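Local structure of transcriptional regulator, MarR family (3BJ6) at residues R31-L34 / T39-Q42. The protein probably binds DNA as a transcription regulator of the MarR family, using a winged helix-turn-helix fold. Sequence-based numbering, arbitrary orientation. Where two conformers were deposited one is given.
Sequences RGTL and TVGQ
Thr33, near the C-terminal end of helix 18-35, packs against the backbone of Thr39, just before helix 40-51 begins. Their CA atoms are 5.7 Å apart. Thr33 points its side chain at the Thr39-Val40 peptide. Its OG1 lies 3.5 Å from Thr39 C and 3.7 Å from Val40 N, and neither approach is a hydrogen bond. The methyl CG2 comes no closer than 4.1 Å, to Thr39 O. With chi1 at 68°, OG1 sits between the backbone N and the carbonyl carbon of Thr33. There its one proton has two carbonyl acceptors to serve: Val38 O in the connecting loop, the stronger partner, and Glu30 O, one turn back in its own helix. It is shared or goes to one at a time.

Thr39 meets Thr33 through its main chain, while its CA-CB bond leads away from helix 18-35. Thr39 is the N-cap residue of helix 40-51, and its OG1 does the capping. Gln42 N donates to Thr39 OG1 over 3.1 Å, and Thr39 N donates in return to Gln42 OE1 over 3.0 Å. The pair forms a capping box. The second donor stands well above the amide carbonyl plane, 58° out of it. Gln42 NE2 bonds Glu77 OE1 of helix 68-80, which also helps to fix the amide.

Val40 adds a smaller contact, its CG2 4.2 Å from Thr33 OG1, and also rests on Val29 and Glu30. No hydrogen bond joins the two segments directly. The buried hydroxyl of Thr33 gives its proton chiefly to Val38 O, which pins the short connection back onto helix 18-35 within the MarR-type helix-turn-helix domain, while the capping box separately closes the first turn of helix 40-51.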
ATOM      1  N   ARG A  31       1.063  17.005  -2.099  0.50 18.87           N
ATOM      2  CA  ARG A  31       0.419  18.314  -2.172  0.50 19.36           C
ATOM      3  C   ARG A  31       0.793  19.195  -0.985  0.50 19.08           C
ATOM      4  O   ARG A  31       1.094  20.379  -1.153  0.50 19.11           O
ATOM      5  CB  ARG A  31      -1.105  18.175  -2.309  0.50 19.73           C
ATOM      6  CG  ARG A  31      -1.549  17.785  -3.715  0.50 21.53           C
ATOM      7  CD  ARG A  31      -1.510  19.004  -4.672  0.50 22.15           C
ATOM      8  NE  ARG A  31      -0.179  19.263  -5.202  0.50 26.02           N
ATOM      9  CZ  ARG A  31       0.236  20.390  -5.783  0.50 21.40           C
ATOM     10  NH1 ARG A  31      -0.539  21.447  -5.892  0.50 19.05           N
ATOM     11  NH2 ARG A  31       1.473  20.451  -6.215  0.50 25.46           N
ATOM     12  N   GLY A  32       0.793  18.605   0.207  1.00 19.05           N
ATOM     13  CA  GLY A  32       1.186  19.322   1.420  1.00 18.32           C
ATOM     14  C   GLY A  32       2.677  19.613   1.477  1.00 18.52           C
ATOM     15  O   GLY A  32       3.100  20.722   1.848  1.00 19.23           O
ATOM     16  N   THR A  33       3.504  18.642   1.094  1.00 16.94           N
ATOM     17  CA  THR A  33       4.944  18.847   1.189  1.00 16.44           C
ATOM     18  C   THR A  33       5.435  19.907   0.202  1.00 17.13           C
ATOM     19  O   THR A  33       6.343  20.681   0.531  1.00 16.23           O
ATOM     20  CB  THR A  33       5.752  17.551   1.015  1.00 16.86           C
ATOM     21  OG1 THR A  33       5.648  17.052  -0.349  1.00 17.90           O
ATOM     22  CG2 THR A  33       5.306  16.508   2.005  1.00 15.26           C
ATOM     23  N   LEU A  34       4.879  19.936  -1.023  1.00 16.17           N
ATOM     24  CA  LEU A  34       5.382  20.895  -2.009  1.00 16.30           C
ATOM     25  C   LEU A  34       5.055  22.354  -1.607  1.00 16.44           C
ATOM     26  O   LEU A  34       5.761  23.300  -1.998  1.00 16.63           O
ATOM     27  CB  LEU A  34       4.837  20.597  -3.417  1.00 16.32           C
ATOM     28  CG  LEU A  34       5.361  19.306  -4.098  1.00 16.68           C
ATOM     29  CD1 LEU A  34       4.602  19.089  -5.443  1.00 15.56           C
ATOM     30  CD2 LEU A  34       6.858  19.329  -4.324  1.00 15.74           C
ATOM     31  N   THR A  39       9.715  17.418  -1.282  1.00 16.47           N
ATOM     32  CA  THR A  39       9.067  16.245  -1.849  1.00 17.01           C
ATOM     33  C   THR A  39       8.638  15.278  -0.742  1.00 16.73           C
ATOM     34  O   THR A  39       8.997  15.459   0.435  1.00 15.71           O
ATOM     35  CB  THR A  39      10.039  15.480  -2.788  1.00 17.67           C
ATOM     36  OG1 THR A  39      11.123  14.966  -2.023  1.00 17.23           O
ATOM     37  CG2 THR A  39      10.576  16.386  -3.917  1.00 16.46           C
ATOM     38  N   VAL A  40       7.892  14.229  -1.124  1.00 16.95           N
ATOM     39  CA  VAL A  40       7.438  13.200  -0.173  1.00 17.30           C
ATOM     40  C   VAL A  40       8.617  12.434   0.415  1.00 17.30           C
ATOM     41  O   VAL A  40       8.632  12.135   1.615  1.00 15.96           O
ATOM     42  CB  VAL A  40       6.431  12.214  -0.818  1.00 18.42           C
ATOM     43  CG1 VAL A  40       5.879  11.203   0.210  1.00 18.52           C
ATOM     44  CG2 VAL A  40       5.281  12.979  -1.390  1.00 20.57           C
ATOM     45  N   GLY A  41       9.589  12.116  -0.441  1.00 16.99           N
ATOM     46  CA  GLY A  41      10.799  11.411   0.002  1.00 17.87           C
ATOM     47  C   GLY A  41      11.570  12.280   1.000  1.00 18.13           C
ATOM     48  O   GLY A  41      12.013  11.788   2.022  1.00 18.41           O
ATOM     49  N   GLN A  42      11.744  13.570   0.687  1.00 17.12           N
ATOM     50  CA  GLN A  42      12.410  14.489   1.612  1.00 16.26           C
ATOM     51  C   GLN A  42      11.692  14.612   2.970  1.00 16.54           C
ATOM     52  O   GLN A  42      12.340  14.591   4.010  1.00 14.90           O
ATOM     53  CB  GLN A  42      12.605  15.868   0.964  1.00 16.21           C
ATOM     54  CG  GLN A  42      13.557  15.810  -0.258  1.00 16.75           C
ATOM     55  CD  GLN A  42      13.423  17.049  -1.175  1.00 18.69           C
ATOM     56  OE1 GLN A  42      12.642  17.964  -0.904  1.00 16.27           O
ATOM     57  NE2 GLN A  42      14.182  17.055  -2.283  1.00 16.99           N
TER